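Methylmalonyl-CoA carboxyltransferase 12S subunit (Propionibacterium freudenreichii, PDB 1ON3) transfers the carboxyl group of methylmalonyl-CoA to the biotin of the 1.3S subunit, as the hexameric core of the transcarboxylase multienzyme complex. Local coordinates at residues 50-55 against 243-248; 222-227 against 232-237; 254-257 against 262-265. All blocks are in the same frame, centred on the assembly; numbering follows the deposited sequence.

Interaction 1: residues 50-55 against 243-248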
ATOM      1  N   LEU E  50     -35.087  20.977   8.419  1.00 10.27           N
ATOM      2  CA  LEU E  50     -34.419  19.767   8.866  1.00 13.22           C
ATOM      3  C   LEU E  50     -35.456  18.750   9.327  1.00 14.56           C
ATOM      4  O   LEU E  50     -35.332  17.559   9.058  1.00 14.02           O
ATOM      5  CB  LEU E  50     -33.449  20.081  10.005  1.00 13.84           C
ATOM      6  CG  LEU E  50     -32.168  20.780   9.563  1.00 13.36           C
ATOM      7  CD1 LEU E  50     -31.364  21.222  10.791  1.00 17.87           C
ATOM      8  CD2 LEU E  50     -31.357  19.821   8.693  1.00 10.89           C
ATOM      9  N   ASN E  51     -36.494  19.228  10.006  1.00 13.63           N
ATOM     10  CA  ASN E  51     -37.529  18.329  10.495  1.00 18.24           C
ATOM     11  C   ASN E  51     -38.279  17.666   9.346  1.00 17.78           C
ATOM     12  O   ASN E  51     -38.692  16.517   9.456  1.00 15.59           O
ATOM     13  CB  ASN E  51     -38.518  19.075  11.390  1.00 18.95           C
ATOM     14  CG  ASN E  51     -39.453  18.131  12.115  1.00 25.76           C
ATOM     15  OD1 ASN E  51     -39.010  17.273  12.887  1.00 27.27           O
ATOM     16  ND2 ASN E  51     -40.750  18.272  11.869  1.00 26.74           N
ATOM     17  N   ASN E  52     -38.450  18.398   8.247  1.00 18.62           N
ATOM     18  CA  ASN E  52     -39.138  17.885   7.068  1.00 18.77           C
ATOM     19  C   ASN E  52     -38.265  16.935   6.250  1.00 16.79           C
ATOM     20  O   ASN E  52     -38.753  15.955   5.683  1.00 18.07           O
ATOM     21  CB  ASN E  52     -39.592  19.048   6.181  1.00 21.25           C
ATOM     22  CG  ASN E  52     -40.782  19.788   6.760  1.00 23.21           C
ATOM     23  OD1 ASN E  52     -41.089  20.914   6.365  1.00 25.50           O
ATOM     24  ND2 ASN E  52     -41.458  19.155   7.699  1.00 18.72           N
ATOM     25  N   LEU E  53     -36.972  17.223   6.196  1.00 16.44           N
ATOM     26  CA  LEU E  53     -36.043  16.402   5.430  1.00 18.37           C
ATOM     27  C   LEU E  53     -35.665  15.088   6.112  1.00 18.95           C
ATOM     28  O   LEU E  53     -35.626  14.037   5.471  1.00 17.22           O
ATOM     29  CB  LEU E  53     -34.763  17.191   5.152  1.00 11.00           C
ATOM     30  CG  LEU E  53     -33.644  16.407   4.436  1.00 14.00           C
ATOM     31  CD1 LEU E  53     -33.960  16.291   2.937  1.00 14.66           C
ATOM     32  CD2 LEU E  53     -32.314  17.121   4.624  1.00 10.75           C
ATOM     33  N   LEU E  54     -35.380  15.158   7.409  1.00 15.49           N
ATOM     34  CA  LEU E  54     -34.946  13.990   8.168  1.00 17.10           C
ATOM     35  C   LEU E  54     -36.077  13.110   8.707  1.00 19.28           C
ATOM     36  O   LEU E  54     -37.210  13.570   8.880  1.00 16.34           O
ATOM     37  CB  LEU E  54     -34.058  14.449   9.330  1.00 15.97           C
ATOM     38  CG  LEU E  54     -32.891  15.380   8.964  1.00 14.96           C
ATOM     39  CD1 LEU E  54     -32.235  15.928  10.225  1.00 10.71           C
ATOM     40  CD2 LEU E  54     -31.871  14.612   8.116  1.00 13.62           C
ATOM     41  N   ASP E  55     -35.763  11.837   8.952  1.00 17.54           N
ATOM     42  CA  ASP E  55     -36.750  10.910   9.498  1.00 19.27           C
ATOM     43  C   ASP E  55     -37.238  11.474  10.834  1.00 21.07           C
ATOM     44  O   ASP E  55     -36.473  12.110  11.570  1.00 19.27           O
ATOM     45  CB  ASP E  55     -36.130   9.527   9.749  1.00 21.50           C
ATOM     46  CG  ASP E  55     -35.712   8.829   8.474  1.00 15.40           C
ATOM     47  OD1 ASP E  55     -36.364   9.050   7.440  1.00 17.85           O
ATOM     48  OD2 ASP E  55     -34.740   8.046   8.513  1.00 19.14           O
ATOM     49  N   ALA E 243     -41.011  21.066  -2.043  1.00 14.36           N
ATOM     50  CA  ALA E 243     -40.552  20.465  -3.291  1.00 16.01           C
ATOM     51  C   ALA E 243     -39.048  20.210  -3.274  1.00 15.31           C
ATOM     52  O   ALA E 243     -38.574  19.219  -3.837  1.00 14.69           O
ATOM     53  CB  ALA E 243     -40.909  21.374  -4.462  1.00 13.90           C
ATOM     54  N   ALA E 244     -38.299  21.113  -2.643  1.00 12.94           N
ATOM     55  CA  ALA E 244     -36.850  20.985  -2.579  1.00 10.65           C
ATOM     56  C   ALA E 244     -36.484  19.789  -1.714  1.00 13.49           C
ATOM     57  O   ALA E 244     -35.531  19.064  -2.013  1.00 14.48           O
ATOM     58  CB  ALA E 244     -36.223  22.269  -2.009  1.00 14.93           C
ATOM     59  N   GLU E 245     -37.250  19.593  -0.644  1.00 10.87           N
ATOM     60  CA  GLU E 245     -37.033  18.482   0.271  1.00 13.02           C
ATOM     61  C   GLU E 245     -37.346  17.159  -0.426  1.00 15.70           C
ATOM     62  O   GLU E 245     -36.624  16.176  -0.248  1.00 15.41           O
ATOM     63  CB  GLU E 245     -37.878  18.687   1.534  1.00 12.16           C
ATOM     64  CG  GLU E 245     -37.291  19.802   2.422  1.00 13.80           C
ATOM     65  CD  GLU E 245     -38.324  20.649   3.163  1.00 14.86           C
ATOM     66  OE1 GLU E 245     -37.915  21.698   3.719  1.00 14.08           O
ATOM     67  OE2 GLU E 245     -39.516  20.279   3.204  1.00 11.81           O
ATOM     68  N   LEU E 246     -38.399  17.136  -1.242  1.00 15.90           N
ATOM     69  CA  LEU E 246     -38.735  15.911  -1.972  1.00 14.53           C
ATOM     70  C   LEU E 246     -37.643  15.629  -3.000  1.00 15.73           C
ATOM     71  O   LEU E 246     -37.234  14.486  -3.187  1.00 13.09           O
ATOM     72  CB  LEU E 246     -40.092  16.038  -2.681  1.00 14.26           C
ATOM     73  CG  LEU E 246     -41.351  15.940  -1.802  1.00 21.12           C
ATOM     74  CD1 LEU E 246     -42.616  16.155  -2.644  1.00 22.64           C
ATOM     75  CD2 LEU E 246     -41.390  14.553  -1.144  1.00 22.19           C
ATOM     76  N   ILE E 247     -37.167  16.669  -3.677  1.00 11.65           N
ATOM     77  CA  ILE E 247     -36.112  16.466  -4.673  1.00 14.23           C
ATOM     78  C   ILE E 247     -34.837  15.966  -3.997  1.00 13.25           C
ATOM     79  O   ILE E 247     -34.181  15.043  -4.489  1.00 13.84           O
ATOM     80  CB  ILE E 247     -35.813  17.778  -5.461  1.00 15.43           C
ATOM     81  CG1 ILE E 247     -37.012  18.129  -6.357  1.00 15.37           C
ATOM     82  CG2 ILE E 247     -34.558  17.602  -6.313  1.00 11.92           C
ATOM     83  CD1 ILE E 247     -36.958  19.547  -6.937  1.00 14.21           C
ATOM     84  N   ALA E 248     -34.488  16.563  -2.861  1.00 13.39           N
ATOM     85  CA  ALA E 248     -33.284  16.143  -2.142  1.00 12.83           C
ATOM     86  C   ALA E 248     -33.326  14.659  -1.781  1.00 10.63           C
ATOM     87  O   ALA E 248     -32.319  13.970  -1.882  1.00 10.29           O
ATOM     88  CB  ALA E 248     -33.098  16.978  -0.859  1.00 11.28           C
TER

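Interaction 2: residues 222-227 against 232-237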
ATOM      1  N   GLY E 222     -30.161  36.545 -10.551  1.00 17.57           N
ATOM      2  CA  GLY E 222     -29.810  35.282  -9.929  1.00 15.85           C
ATOM      3  C   GLY E 222     -30.929  34.422  -9.395  1.00 15.53           C
ATOM      4  O   GLY E 222     -30.743  33.718  -8.394  1.00 16.72           O
ATOM      5  N   GLY E 223     -32.089  34.483 -10.042  1.00 16.17           N
ATOM      6  CA  GLY E 223     -33.203  33.650  -9.624  1.00 16.08           C
ATOM      7  C   GLY E 223     -32.945  32.221 -10.094  1.00 15.87           C
ATOM      8  O   GLY E 223     -32.088  32.001 -10.946  1.00 16.65           O
ATOM      9  N   ALA E 224     -33.682  31.251  -9.554  1.00 16.57           N
ATOM     10  CA  ALA E 224     -33.483  29.848  -9.928  1.00 16.19           C
ATOM     11  C   ALA E 224     -33.520  29.600 -11.439  1.00 17.68           C
ATOM     12  O   ALA E 224     -32.693  28.858 -11.983  1.00 13.78           O
ATOM     13  CB  ALA E 224     -34.521  28.977  -9.235  1.00 16.04           C
ATOM     14  N   GLU E 225     -34.475  30.215 -12.127  1.00 12.99           N
ATOM     15  CA  GLU E 225     -34.571  30.003 -13.565  1.00 15.97           C
ATOM     16  C   GLU E 225     -33.385  30.578 -14.333  1.00 14.93           C
ATOM     17  O   GLU E 225     -32.935  29.992 -15.317  1.00 11.05           O
ATOM     18  CB  GLU E 225     -35.903  30.555 -14.084  1.00 21.31           C
ATOM     19  CG  GLU E 225     -37.049  29.601 -13.765  1.00 28.10           C
ATOM     20  CD  GLU E 225     -38.410  30.154 -14.110  1.00 33.85           C
ATOM     21  OE1 GLU E 225     -38.589  30.633 -15.247  1.00 38.20           O
ATOM     22  OE2 GLU E 225     -39.302  30.101 -13.241  1.00 36.55           O
ATOM     23  N   ALA E 226     -32.871  31.719 -13.891  1.00 16.09           N
ATOM     24  CA  ALA E 226     -31.717  32.301 -14.557  1.00 15.28           C
ATOM     25  C   ALA E 226     -30.521  31.356 -14.369  1.00 15.27           C
ATOM     26  O   ALA E 226     -29.823  31.038 -15.327  1.00 16.94           O
ATOM     27  CB  ALA E 226     -31.405  33.689 -13.976  1.00 14.14           C
ATOM     28  N   HIS E 227     -30.287  30.884 -13.146  1.00 13.98           N
ATOM     29  CA  HIS E 227     -29.151  29.986 -12.929  1.00 12.93           C
ATOM     30  C   HIS E 227     -29.279  28.676 -13.704  1.00 14.63           C
ATOM     31  O   HIS E 227     -28.284  28.124 -14.186  1.00 17.95           O
ATOM     32  CB  HIS E 227     -28.962  29.680 -11.436  1.00 13.34           C
ATOM     33  CG  HIS E 227     -28.350  30.812 -10.667  1.00 12.71           C
ATOM     34  ND1 HIS E 227     -27.080  31.280 -10.924  1.00 14.79           N
ATOM     35  CD2 HIS E 227     -28.858  31.612  -9.702  1.00 15.90           C
ATOM     36  CE1 HIS E 227     -26.834  32.323 -10.153  1.00 15.91           C
ATOM     37  NE2 HIS E 227     -27.895  32.546  -9.402  1.00 14.97           N
ATOM     38  N   GLY E 232     -25.936  28.024 -15.930  1.00 12.65           N
ATOM     39  CA  GLY E 232     -25.507  26.639 -15.829  1.00 11.69           C
ATOM     40  C   GLY E 232     -24.975  26.254 -14.450  1.00  9.76           C
ATOM     41  O   GLY E 232     -24.276  25.241 -14.303  1.00 10.20           O
ATOM     42  N   ASN E 233     -25.329  27.045 -13.437  1.00  6.63           N
ATOM     43  CA  ASN E 233     -24.849  26.840 -12.059  1.00 10.20           C
ATOM     44  C   ASN E 233     -25.599  25.832 -11.189  1.00 15.31           C
ATOM     45  O   ASN E 233     -25.052  25.387 -10.179  1.00 12.71           O
ATOM     46  CB  ASN E 233     -24.898  28.144 -11.259  1.00 10.96           C
ATOM     47  CG  ASN E 233     -23.920  29.201 -11.742  1.00  9.94           C
ATOM     48  OD1 ASN E 233     -24.241  30.398 -11.730  1.00 15.80           O
ATOM     49  ND2 ASN E 233     -22.730  28.787 -12.132  1.00  8.31           N
ATOM     50  N   ILE E 234     -26.842  25.501 -11.531  1.00 10.71           N
ATOM     51  CA  ILE E 234     -27.608  24.615 -10.655  1.00  9.74           C
ATOM     52  C   ILE E 234     -28.175  23.380 -11.309  1.00 12.33           C
ATOM     53  O   ILE E 234     -28.255  23.284 -12.533  1.00 15.07           O
ATOM     54  CB  ILE E 234     -28.753  25.372  -9.946  1.00 10.75           C
ATOM     55  CG1 ILE E 234     -29.794  25.837 -10.977  1.00 12.58           C
ATOM     56  CG2 ILE E 234     -28.172  26.571  -9.179  1.00 10.00           C
ATOM     57  CD1 ILE E 234     -31.055  26.430 -10.358  1.00 14.64           C
ATOM     58  N   HIS E 235     -28.623  22.448 -10.478  1.00 10.30           N
ATOM     59  CA  HIS E 235     -29.092  21.173 -10.996  1.00  9.59           C
ATOM     60  C   HIS E 235     -30.566  20.877 -10.959  1.00 12.72           C
ATOM     61  O   HIS E 235     -31.044  20.064 -11.756  1.00 13.80           O
ATOM     62  CB  HIS E 235     -28.316  20.056 -10.298  1.00  8.08           C
ATOM     63  CG  HIS E 235     -26.834  20.256 -10.343  1.00 10.42           C
ATOM     64  ND1 HIS E 235     -26.184  21.166  -9.538  1.00 10.62           N
ATOM     65  CD2 HIS E 235     -25.885  19.725 -11.153  1.00  9.91           C
ATOM     66  CE1 HIS E 235     -24.900  21.188  -9.849  1.00 10.78           C
ATOM     67  NE2 HIS E 235     -24.693  20.324 -10.829  1.00 10.15           N
ATOM     68  N   PHE E 236     -31.282  21.521 -10.040  1.00 10.84           N
ATOM     69  CA  PHE E 236     -32.713  21.327  -9.913  1.00 10.03           C
ATOM     70  C   PHE E 236     -33.402  22.610  -9.507  1.00 13.36           C
ATOM     71  O   PHE E 236     -32.884  23.357  -8.665  1.00 13.24           O
ATOM     72  CB  PHE E 236     -33.043  20.260  -8.843  1.00 10.15           C
ATOM     73  CG  PHE E 236     -32.389  18.927  -9.088  1.00 11.59           C
ATOM     74  CD1 PHE E 236     -31.141  18.646  -8.562  1.00 12.49           C
ATOM     75  CD2 PHE E 236     -33.004  17.976  -9.897  1.00 14.70           C
ATOM     76  CE1 PHE E 236     -30.498  17.429  -8.838  1.00 12.82           C
ATOM     77  CE2 PHE E 236     -32.377  16.767 -10.179  1.00 12.24           C
ATOM     78  CZ  PHE E 236     -31.123  16.495  -9.650  1.00 15.25           C
ATOM     79  N   VAL E 237     -34.556  22.872 -10.115  1.00 12.06           N
ATOM     80  CA  VAL E 237     -35.351  24.028  -9.736  1.00 12.92           C
ATOM     81  C   VAL E 237     -36.519  23.445  -8.974  1.00 13.94           C
ATOM     82  O   VAL E 237     -37.138  22.491  -9.433  1.00 14.70           O
ATOM     83  CB  VAL E 237     -35.892  24.825 -10.943  1.00 14.04           C
ATOM     84  CG1 VAL E 237     -36.892  25.873 -10.469  1.00 14.76           C
ATOM     85  CG2 VAL E 237     -34.756  25.521 -11.647  1.00 13.99           C
TER

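Interaction 3: residues 254-257 against 262-265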
ATOM      1  N   PHE E 254     -30.517   7.747  -5.143  1.00 12.32           N
ATOM      2  CA  PHE E 254     -29.693   7.150  -6.198  1.00 15.01           C
ATOM      3  C   PHE E 254     -28.227   7.057  -5.790  1.00 16.05           C
ATOM      4  O   PHE E 254     -27.418   6.412  -6.470  1.00 13.43           O
ATOM      5  CB  PHE E 254     -29.739   7.988  -7.493  1.00 15.47           C
ATOM      6  CG  PHE E 254     -31.064   7.956  -8.207  1.00 12.55           C
ATOM      7  CD1 PHE E 254     -31.994   8.980  -8.023  1.00 11.30           C
ATOM      8  CD2 PHE E 254     -31.382   6.898  -9.055  1.00 12.06           C
ATOM      9  CE1 PHE E 254     -33.230   8.950  -8.670  1.00 16.27           C
ATOM     10  CE2 PHE E 254     -32.602   6.850  -9.709  1.00 10.51           C
ATOM     11  CZ  PHE E 254     -33.541   7.888  -9.514  1.00 12.88           C
ATOM     12  N   LEU E 255     -27.884   7.687  -4.672  1.00 14.03           N
ATOM     13  CA  LEU E 255     -26.492   7.743  -4.244  1.00 12.45           C
ATOM     14  C   LEU E 255     -26.045   6.865  -3.092  1.00  9.70           C
ATOM     15  O   LEU E 255     -26.804   6.567  -2.174  1.00 12.56           O
ATOM     16  CB  LEU E 255     -26.121   9.198  -3.886  1.00  8.97           C
ATOM     17  CG  LEU E 255     -26.669  10.290  -4.818  1.00 12.00           C
ATOM     18  CD1 LEU E 255     -26.314  11.692  -4.278  1.00 10.55           C
ATOM     19  CD2 LEU E 255     -26.089  10.089  -6.212  1.00  8.89           C
ATOM     20  N   PRO E 256     -24.780   6.448  -3.131  1.00  9.95           N
ATOM     21  CA  PRO E 256     -24.218   5.618  -2.065  1.00 12.23           C
ATOM     22  C   PRO E 256     -23.928   6.561  -0.886  1.00 12.36           C
ATOM     23  O   PRO E 256     -24.008   7.788  -1.033  1.00 12.57           O
ATOM     24  CB  PRO E 256     -22.935   5.099  -2.689  1.00 12.75           C
ATOM     25  CG  PRO E 256     -22.507   6.276  -3.563  1.00 10.19           C
ATOM     26  CD  PRO E 256     -23.800   6.662  -4.215  1.00 11.74           C
ATOM     27  N   GLN E 257     -23.620   5.995   0.278  1.00 10.26           N
ATOM     28  CA  GLN E 257     -23.287   6.795   1.447  1.00 11.31           C
ATOM     29  C   GLN E 257     -21.961   7.520   1.251  1.00 12.40           C
ATOM     30  O   GLN E 257     -21.797   8.668   1.685  1.00 10.07           O
ATOM     31  CB  GLN E 257     -23.162   5.901   2.673  1.00 13.80           C
ATOM     32  CG  GLN E 257     -24.475   5.391   3.205  1.00 14.94           C
ATOM     33  CD  GLN E 257     -25.336   6.518   3.739  1.00 13.13           C
ATOM     34  OE1 GLN E 257     -26.153   7.087   3.016  1.00 12.15           O
ATOM     35  NE2 GLN E 257     -25.139   6.860   5.010  1.00 15.74           N
ATOM     36  N   GLU E 262     -21.455   1.142  -3.550  1.00 16.06           N
ATOM     37  CA  GLU E 262     -22.279   1.407  -4.722  1.00 17.08           C
ATOM     38  C   GLU E 262     -23.627   1.638  -4.063  1.00 19.95           C
ATOM     39  O   GLU E 262     -23.884   1.089  -2.984  1.00 19.77           O
ATOM     40  CB  GLU E 262     -22.339   0.196  -5.653  1.00 22.57           C
ATOM     41  CG  GLU E 262     -23.140   0.459  -6.917  1.00 23.95           C
ATOM     42  CD  GLU E 262     -23.031  -0.665  -7.932  1.00 28.39           C
ATOM     43  OE1 GLU E 262     -23.624  -0.527  -9.030  1.00 23.23           O
ATOM     44  OE2 GLU E 262     -22.352  -1.676  -7.631  1.00 26.08           O
ATOM     45  N   ALA E 263     -24.487   2.445  -4.673  1.00 11.96           N
ATOM     46  CA  ALA E 263     -25.782   2.724  -4.059  1.00 13.44           C
ATOM     47  C   ALA E 263     -26.597   1.448  -3.851  1.00 15.19           C
ATOM     48  O   ALA E 263     -26.522   0.508  -4.648  1.00 13.38           O
ATOM     49  CB  ALA E 263     -26.571   3.701  -4.918  1.00 16.24           C
ATOM     50  N   SER E 264     -27.369   1.413  -2.771  1.00 14.08           N
ATOM     51  CA  SER E 264     -28.216   0.256  -2.504  1.00 17.84           C
ATOM     52  C   SER E 264     -29.323   0.215  -3.568  1.00 20.11           C
ATOM     53  O   SER E 264     -29.825   1.260  -4.005  1.00 18.25           O
ATOM     54  CB  SER E 264     -28.822   0.368  -1.100  1.00 18.97           C
ATOM     55  OG  SER E 264     -27.793   0.451  -0.133  1.00 22.57           O
ATOM     56  N   PHE E 265     -29.684  -0.987  -4.008  1.00 16.20           N
ATOM     57  CA  PHE E 265     -30.728  -1.139  -5.011  1.00 16.63           C
ATOM     58  C   PHE E 265     -32.058  -0.716  -4.409  1.00 18.97           C
ATOM     59  O   PHE E 265     -32.288  -0.892  -3.210  1.00 14.79           O
ATOM     60  CB  PHE E 265     -30.834  -2.598  -5.471  1.00 17.55           C
ATOM     61  CG  PHE E 265     -29.658  -3.085  -6.278  1.00 19.91           C
ATOM     62  CD1 PHE E 265     -28.505  -2.311  -6.427  1.00 19.16           C
ATOM     63  CD2 PHE E 265     -29.699  -4.339  -6.878  1.00 20.87           C
ATOM     64  CE1 PHE E 265     -27.423  -2.786  -7.156  1.00 22.61           C
ATOM     65  CE2 PHE E 265     -28.613  -4.818  -7.611  1.00 24.61           C
ATOM     66  CZ  PHE E 265     -27.478  -4.041  -7.747  1.00 22.26           C
TER
HETATM   67  O   HOH W   1     -27.764   3.950  -1.457  1.00 15.28           O

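Interaction 1: residues 50-55 against 243-248
L53 and E245 mark the closest approach of the two backbones, with their CA atoms 5.6 Å apart. L53 closes helix 46-53, whose last turn is held by the bond from L54 N to L50 O (2.9 Å) before L54 departs from helical backbone angles. E245 lies within helix 241-253, which runs on past both ends of 243-248. No hydrogen bond joins the two segments directly, and the interface, 176 Å² over both sides, is built by a few side chains. L53 has CG anti to its backbone N (chi1 176°), a torsion that brings CD1 across to the neighbouring helix, where it meets the methyl CB of A248 at 4.0 Å and comes within 4.2 Å of E245 O. These two helices belong to the N-terminal half of the carboxyltransferase, a fold of the ClpP/crotonase clan, and are laid on its mixed sheet: L50, L53 and L54 rest on strands 85-92 and 95-102, while A244, I247 and A248 rest on strands 191-195 and 236-238. Beside that apolar seam, E245 points toward helix 46-53. Its chain bends at chi2 (145°), and OE2 comes to 3.2 Å from CB of N52, a snug carbon-oxygen contact. The other oxygen, OE1, takes a weak hydrogen bond from Q44 NE2, so the buried carboxylate has at least one polar partner, from a residue just ahead of helix 46-53 in the chain. With an alanine here, Q44 NE2 would probably lose this weak acceptor and a gap would open beside the N52 CB. One turn further along helix 241-253, K249 NZ adds a polar tie of its own by donating to N52 O, at the end of helix 46-53.

Interaction 2: residues 222-227 against 232-237
H227 and the G232-N233 pair meet where helix 224-231 ends and the chain turns back toward strand 236-238, one of the two outermost strands, within this chain, of the sheet in the N-terminal crotonase-type half. This helix end is a worked example of glycine termination: G232 leaves helical geometry with positive phi (74°), a conformation that favours glycine. The carbonyl O of H227 collects two backbone donors there, G232 N at 2.9 Å through a weak, strongly bent bond and N233 N at 3.2 Å, the latter tilted 29° out of the carbonyl plane; S231 OG is bonded to the same oxygen. Packing is tight at this end. On the imidazole, NE2 is bonded to M200 O, and the N233 side chain lies at the ring's edge, near its plane. E380 and R386 of a second subunit pack on H227 and N233 respectively, which places this end beside a subunit boundary. The bound methylmalonic acid is about 12 Å from the H227 side chain, too far for direct contact. I234 fills the middle of the contact. Its CG1 sits between the backbone N and the carbonyl carbon (chi1 66°), and this rotation brings CG1 alongside H227 CB while CD1 presses to 3.3 Å from A224 O; I234 CG2 approaches H227 CB at 3.9 Å. The far end is looser: V237 is partly exposed, E225 is exposed and starts away from 232-237, and the A224 methyl meets the side chains of I234 and V237. A224 CB lies 4.1 Å from V237 CG1, and the second methyl of that valine, CG2, stops 3.9 Å from A224 O.

Interaction 3: residues 254-257 against 262-265
A263 puts its methyl into the bend of the backbone formed by F254, L255 and P256: A263 CB lies 3.2 Å from F254 O and 3.7 Å from L255 C. The pyrrolidine ring of P256 adds to the same wall, its CD at 4.1 Å from A263 CB. Two ring atoms further on, past CG, P256 CB touches the peptide that joins E262 to A263, 3.7 Å from A263 N. The touching ring atom is a carbon, so this is plain van der Waals contact. The neighbouring side chains are turned outward and find their partners elsewhere. F254 leaves the backbone pointing away from 262-265, with CG beside its backbone N (chi1 -70°), and its ring makes a cation-pi contact with R322. L255 also starts away from 262-265, and its side chain packs on P169 and I362. E262 is stretched almost straight, CG anti to the backbone N (chi1 -177°), and this extended chain carries the carboxylate off to a salt bridge between OE1 and R326 NH1. R322 and R326 lie on strands of the second sheet, so this loop, which follows helix 241-253, meets the C-terminal half of the duplicated enzyme. The hydrogen bonding between the segments is indirect. A water donates to L255 O and accepts from S264 N, each at 2.9 Å, bridging the two segments where they stand further apart; L255 O also takes a weak bond from R95 NH2, and F254 O is bonded to S327 OG. With a methyl, a proline ring and a shared water as its means, the contact rests on the close fit of the A263 methyl against backbone and proline ring, while the carboxylate of E262 and the ring of F254 are used to join the loop to arginines of the second half.

How the interactions relate
All three contacts are largely buried and lie in the N-terminal half, yet each uses different chemistry. Interactions 1 and 2 share a setting, since helix 241-253 follows strand 236-238 directly: I247 of the first packs CG2 against the F236 ring carbon CG of the second at 3.8 Å, and interaction 2 is nested in the chain loop closed by interaction 1. Interaction 1 joins two helices through apolar and weakly polar side chains; interaction 2 is a local turn secured by backbone donors and lies beside another subunit. Interaction 3 touches neither, comes later in the chain, and combines methyl and proline packing with one bridging water while facing the C-terminal half.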